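Local coordinates for Cd1 (Flavonifractor plautii, PDB 7D39), which binds FMN and acts as a flavone reductase, an ene-reductase that probably reduces the double bond of flavones and flavonols to start their breakdown in gut bacteria, at residues C216-S221 and A261-S266; R222-Q227 and Y249-P254. All coordinates share one frame; numbering follows the deposited sequence.

Contact 1 (C216-S221 and A261-S266); sequences CPHCHS and AHDTLS
H218 NE2 donates a hydrogen bond of 2.8 Å to D263 OD1. The bond is fairly straight, 160° at the hydrogen. The oxygen lies close to the imidazole plane and offers its syn lone pair. The carboxylate is turned 85° against the ring, so the two flat groups meet almost at right angles. H218 has CG anti to its backbone N (chi1 171°), which sends the ring across to the turn. A261 CB reaches the ring obliquely, 3.9 Å from H218 NE2, and the methyl of T264 comes beside it. A carboxylate on NE2 would tend to favour a protonated imidazole. The turn that presents D263 is type I, from A261 to T264. A261 O takes both T264 N and T264 OG1, the latter at 3.0 Å, and T264 OG1 also caps G267 N. C216 and C219 sit by C233 and C236. The two CxxC pairs recall the paired knuckles of a zinc ribbon, but no metal is modelled, and the several sulfur bonds modelled to C219 are doubtful as a set. L238 and L258 pack on H218. L162 of helix 153-162 packs on D263, just ahead of helix 265-285.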
loop_
_atom_site.group_PDB
_atom_site.type_symbol
_atom_site.label_atom_id
_atom_site.label_comp_id
_atom_site.label_asym_id
_atom_site.label_seq_id
_atom_site.Cartn_x
_atom_site.Cartn_y
_atom_site.Cartn_z
ATOM N N CYS A 216 16.149 -3.752 4.479
ATOM C CA CYS A 216 15.522 -3.394 5.749
ATOM C C CYS A 216 15.059 -4.678 6.425
ATOM O O CYS A 216 14.182 -5.377 5.901
ATOM C CB CYS A 216 14.342 -2.423 5.545
ATOM S SG CYS A 216 13.352 -1.993 7.030
ATOM N N PRO A 217 15.625 -5.032 7.574
ATOM C CA PRO A 217 15.195 -6.266 8.246
ATOM C C PRO A 217 13.764 -6.201 8.736
ATOM O O PRO A 217 13.149 -7.244 8.990
ATOM C CB PRO A 217 16.178 -6.394 9.418
ATOM C CG PRO A 217 17.276 -5.389 9.141
ATOM C CD PRO A 217 16.661 -4.311 8.326
ATOM N N HIS A 218 13.204 -5.022 8.854
ATOM C CA HIS A 218 11.854 -4.870 9.342
ATOM C C HIS A 218 10.840 -4.747 8.197
ATOM O O HIS A 218 9.890 -5.460 8.181
ATOM C CB HIS A 218 11.816 -3.676 10.282
ATOM C CG HIS A 218 10.452 -3.262 10.695
ATOM N ND1 HIS A 218 9.738 -3.919 11.659
ATOM C CD2 HIS A 218 9.664 -2.259 10.264
ATOM C CE1 HIS A 218 8.571 -3.335 11.813
ATOM N NE2 HIS A 218 8.502 -2.325 10.977
ATOM N N CYS A 219 11.127 -3.855 7.247
ATOM C CA CYS A 219 10.318 -3.487 6.042
ATOM C C CYS A 219 10.397 -4.636 4.969
ATOM O O CYS A 219 9.410 -5.020 4.407
ATOM C CB CYS A 219 10.649 -2.027 5.453
ATOM S SG CYS A 219 11.737 -0.705 6.225
ATOM N N HIS A 220 11.587 -5.182 4.768
ATOM C CA HIS A 220 12.089 -5.978 3.630
ATOM C C HIS A 220 12.366 -5.221 2.361
ATOM O O HIS A 220 12.754 -5.775 1.387
ATOM C CB HIS A 220 11.364 -7.298 3.335
ATOM C CG HIS A 220 11.190 -8.162 4.523
ATOM N ND1 HIS A 220 9.963 -8.458 5.046
ATOM C CD2 HIS A 220 12.092 -8.787 5.307
ATOM C CE1 HIS A 220 10.113 -9.223 6.101
ATOM N NE2 HIS A 220 11.395 -9.436 6.277
ATOM N N SER A 221 12.211 -3.930 2.450
ATOM C CA SER A 221 12.460 -2.984 1.409
ATOM C C SER A 221 13.896 -2.959 0.941
ATOM O O SER A 221 14.779 -3.231 1.681
ATOM C CB SER A 221 12.075 -1.621 1.933
ATOM O OG SER A 221 12.308 -0.641 1.006
ATOM N N ALA A 261 8.313 3.348 13.725
ATOM C CA ALA A 261 8.174 2.763 12.396
ATOM C C ALA A 261 6.759 2.946 11.855
ATOM O O ALA A 261 5.780 2.659 12.548
ATOM C CB ALA A 261 8.540 1.279 12.443
ATOM N N HIS A 262 6.660 3.384 10.592
ATOM C CA HIS A 262 5.396 3.821 10.004
ATOM C C HIS A 262 4.373 2.705 9.861
ATOM O O HIS A 262 3.197 2.995 9.622
ATOM C CB HIS A 262 5.632 4.440 8.626
ATOM C CG HIS A 262 6.513 5.650 8.636
ATOM N ND1 HIS A 262 7.050 6.184 9.791
ATOM C CD2 HIS A 262 6.958 6.426 7.621
ATOM C CE1 HIS A 262 7.776 7.248 9.484
ATOM N NE2 HIS A 262 7.738 7.411 8.172
ATOM N N ASP A 263 4.780 1.447 9.964
ATOM C CA ASP A 263 3.859 0.331 9.792
ATOM C C ASP A 263 3.588 -0.396 11.106
ATOM O O ASP A 263 3.198 -1.565 11.092
ATOM C CB ASP A 263 4.396 -0.645 8.742
ATOM C CG ASP A 263 5.706 -1.269 9.156
ATOM O OD1 ASP A 263 6.329 -0.732 10.092
ATOM O OD2 ASP A 263 6.109 -2.293 8.561
ATOM N N THR A 264 3.798 0.268 12.238
ATOM C CA THR A 264 3.408 -0.229 13.546
ATOM C C THR A 264 2.352 0.697 14.131
ATOM O O THR A 264 2.284 1.883 13.793
ATOM C CB THR A 264 4.597 -0.298 14.513
ATOM O OG1 THR A 264 4.958 1.031 14.911
ATOM C CG2 THR A 264 5.798 -0.977 13.859
ATOM N N LEU A 265 1.535 0.146 15.032
ATOM C CA LEU A 265 0.566 0.968 15.754
ATOM C C LEU A 265 1.255 2.111 16.484
ATOM O O LEU A 265 0.794 3.257 16.444
ATOM C CB LEU A 265 -0.218 0.119 16.746
ATOM C CG LEU A 265 -1.338 -0.711 16.160
ATOM C CD1 LEU A 265 -2.176 -1.228 17.307
ATOM C CD2 LEU A 265 -2.164 0.148 15.241
ATOM N N SER A 266 2.351 1.812 17.179
ATOM C CA SER A 266 3.039 2.847 17.936
ATOM C C SER A 266 3.419 4.014 17.036
ATOM O O SER A 266 3.136 5.177 17.348
ATOM C CB SER A 266 4.269 2.241 18.614
ATOM O OG SER A 266 4.950 3.182 19.416
#

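Contact 2 (R222-Q227 and Y249-P254); sequences RNFHLQ and YSFTFP
F224 and F251 sit on strands 224-227 and 248-252, the two outermost strands of a four-stranded antiparallel sheet, and no backbone hydrogen bond joins their segments. Each strand pairs instead with an inner neighbour. H225 bonds to I232 of strand 230-233, and S250 and T252 bond to H243 and E241 of strand 239-245. The two phenylalanines meet across one side of the sheet. The F224 ring presents its CE1 corner to a face of the F251 ring. CE1 of F224 stands over the centre of that ring, 3.6 Å above its plane. The closest pair is F224 CE1 and F251 CD1, at 3.6 Å. All six ring carbons of F251 lie within 4.1 Å of F224 CE1. The next atom, F224 CZ, leans over the root of the other side chain, 4.0 Å from F251 CG. The planes are 48° apart and the centroids 4.8 Å, an oblique pair that is neither stacked nor edge-to-face. F251 has CG anti to its backbone N (chi1 -179°). F224 has CG anti to its carbonyl carbon (chi1 -70°). With these torsions the rings converge from strands that do not pair. V215 and I242 touch both side chains, while C233 adds to the cover of F224 and A231 to that of F251. The link between the segments is purely apolar. Dispersion and the burial of carbon surface hold it, probably helped by the ring hydrogen of F224 CE1 facing the pi cloud of F251. With no directional bond involved, it works as a small hydrophobic core that joins the two margins of the sheet.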
loop_
_atom_site.group_PDB
_atom_site.type_symbol
_atom_site.label_atom_id
_atom_site.label_comp_id
_atom_site.label_asym_id
_atom_site.label_seq_id
_atom_site.Cartn_x
_atom_site.Cartn_y
_atom_site.Cartn_z
ATOM N N ARG A 222 14.090 -2.594 -0.305
ATOM C CA ARG A 222 15.377 -2.243 -0.829
ATOM C C ARG A 222 15.544 -0.777 -1.225
ATOM O O ARG A 222 16.522 -0.416 -1.801
ATOM C CB ARG A 222 15.728 -3.168 -1.990
ATOM C CG ARG A 222 15.709 -4.639 -1.654
ATOM C CD ARG A 222 16.282 -5.472 -2.757
ATOM N NE ARG A 222 16.336 -6.863 -2.385
ATOM C CZ ARG A 222 17.427 -7.477 -1.945
ATOM N NH1 ARG A 222 18.544 -6.827 -1.821
ATOM N NH2 ARG A 222 17.390 -8.724 -1.627
ATOM N N ASN A 223 14.577 0.048 -0.879
ATOM C CA ASN A 223 14.573 1.454 -1.227
ATOM C C ASN A 223 14.891 2.348 -0.021
ATOM O O ASN A 223 14.324 2.230 1.021
ATOM C CB ASN A 223 13.217 1.871 -1.830
ATOM C CG ASN A 223 12.965 1.277 -3.193
ATOM O OD1 ASN A 223 12.799 0.120 -3.323
ATOM N ND2 ASN A 223 12.981 2.100 -4.202
ATOM N N PHE A 224 15.819 3.255 -0.216
ATOM C CA PHE A 224 16.374 4.046 0.858
ATOM C C PHE A 224 16.573 5.458 0.382
ATOM O O PHE A 224 16.948 5.673 -0.719
ATOM C CB PHE A 224 17.684 3.443 1.396
ATOM C CG PHE A 224 17.491 2.183 2.136
ATOM C CD1 PHE A 224 17.108 2.195 3.437
ATOM C CD2 PHE A 224 17.599 0.988 1.498
ATOM C CE1 PHE A 224 16.893 1.029 4.128
ATOM C CE2 PHE A 224 17.359 -0.171 2.161
ATOM C CZ PHE A 224 17.025 -0.158 3.488
ATOM N N HIS A 225 16.260 6.407 1.238
ATOM C CA HIS A 225 16.634 7.785 1.058
ATOM C C HIS A 225 17.919 8.086 1.876
ATOM O O HIS A 225 17.999 7.825 3.047
ATOM C CB HIS A 225 15.460 8.678 1.451
ATOM C CG HIS A 225 15.649 10.128 1.169
ATOM N ND1 HIS A 225 16.184 10.990 2.081
ATOM C CD2 HIS A 225 15.326 10.876 0.100
ATOM C CE1 HIS A 225 16.207 12.202 1.581
ATOM N NE2 HIS A 225 15.710 12.156 0.370
ATOM N N LEU A 226 18.923 8.618 1.224
ATOM C CA LEU A 226 20.247 8.706 1.832
ATOM C C LEU A 226 20.698 10.115 2.086
ATOM O O LEU A 226 20.824 10.879 1.190
ATOM C CB LEU A 226 21.293 8.002 0.983
ATOM C CG LEU A 226 21.184 6.520 0.796
ATOM C CD1 LEU A 226 22.218 5.988 -0.147
ATOM C CD2 LEU A 226 21.157 5.752 2.074
ATOM N N GLN A 227 20.985 10.437 3.326
ATOM C CA GLN A 227 21.731 11.651 3.627
ATOM C C GLN A 227 22.786 11.486 4.679
ATOM O O GLN A 227 22.851 10.483 5.326
ATOM C CB GLN A 227 20.802 12.773 4.028
ATOM C CG GLN A 227 19.770 12.386 5.042
ATOM C CD GLN A 227 18.636 13.368 5.061
ATOM O OE1 GLN A 227 18.841 14.549 4.814
ATOM N NE2 GLN A 227 17.444 12.897 5.344
ATOM N N TYR A 249 24.798 -5.105 0.907
ATOM C CA TYR A 249 24.255 -4.010 1.696
ATOM C C TYR A 249 23.436 -4.545 2.865
ATOM O O TYR A 249 22.760 -5.572 2.766
ATOM C CB TYR A 249 23.397 -3.087 0.827
ATOM C CG TYR A 249 24.159 -2.445 -0.320
ATOM C CD1 TYR A 249 24.932 -1.314 -0.109
ATOM C CD2 TYR A 249 24.099 -2.963 -1.607
ATOM C CE1 TYR A 249 25.619 -0.716 -1.134
ATOM C CE2 TYR A 249 24.791 -2.365 -2.644
ATOM C CZ TYR A 249 25.553 -1.242 -2.395
ATOM O OH TYR A 249 26.257 -0.627 -3.406
ATOM N N SER A 250 23.500 -3.827 3.980
ATOM C CA SER A 250 22.752 -4.172 5.178
ATOM C C SER A 250 22.286 -2.888 5.852
ATOM O O SER A 250 22.843 -1.810 5.627
ATOM C CB SER A 250 23.615 -4.991 6.138
ATOM O OG SER A 250 24.876 -4.363 6.311
ATOM N N PHE A 251 21.270 -3.009 6.705
ATOM C CA PHE A 251 20.636 -1.831 7.293
ATOM C C PHE A 251 20.465 -2.026 8.792
ATOM O O PHE A 251 19.796 -2.969 9.221
ATOM C CB PHE A 251 19.286 -1.558 6.612
ATOM C CG PHE A 251 18.559 -0.350 7.137
ATOM C CD1 PHE A 251 19.104 0.914 7.009
ATOM C CD2 PHE A 251 17.318 -0.482 7.732
ATOM C CE1 PHE A 251 18.430 2.029 7.484
ATOM C CE2 PHE A 251 16.638 0.628 8.210
ATOM C CZ PHE A 251 17.200 1.885 8.083
ATOM N N THR A 252 21.055 -1.127 9.586
ATOM C CA THR A 252 20.928 -1.165 11.035
ATOM C C THR A 252 20.255 0.105 11.545
ATOM O O THR A 252 20.261 1.149 10.887
ATOM C CB THR A 252 22.289 -1.335 11.727
ATOM O OG1 THR A 252 23.193 -0.316 11.280
ATOM C CG2 THR A 252 22.879 -2.710 11.421
ATOM N N PHE A 253 19.688 0.008 12.744
ATOM C CA PHE A 253 18.954 1.113 13.343
ATOM C C PHE A 253 18.847 0.865 14.839
ATOM O O PHE A 253 18.855 -0.290 15.286
ATOM C CB PHE A 253 17.557 1.257 12.726
ATOM C CG PHE A 253 16.733 0.009 12.807
ATOM C CD1 PHE A 253 15.892 -0.212 13.881
ATOM C CD2 PHE A 253 16.805 -0.946 11.804
ATOM C CE1 PHE A 253 15.133 -1.354 13.953
ATOM C CE2 PHE A 253 16.046 -2.093 11.865
ATOM C CZ PHE A 253 15.210 -2.299 12.939
ATOM N N PRO A 254 18.859 1.927 15.602
ATOM C CA PRO A 254 18.720 1.828 17.038
ATOM C C PRO A 254 17.397 1.235 17.267
ATOM O O PRO A 254 16.432 1.705 16.747
ATOM C CB PRO A 254 18.712 3.267 17.485
ATOM C CG PRO A 254 18.400 4.050 16.290
ATOM C CD PRO A 254 19.015 3.309 15.170
#

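The centres of the two contacts lie about 12 Å apart, on the same side of the chain's centre. Along the chain, 216-221 leads directly into 222-227. The two inner strands, 230-233 and 239-245, follow, then 249-254, then 261-266, so contact 1 encloses contact 2. They touch directly. P217 CG packs 3.5 Å from F251 O, and C216 N lies 3.8 Å from F224 CZ. The cysteine loop thus lies against the aromatic core of the sheet. Together they make a compact unit after the parallel five-stranded flavodoxin-like sheet that belongs to the FMN-binding part. Contact 1 closes this unit just before helix 265-285, and contact 2 joins the two outermost strands of the sheet across one side.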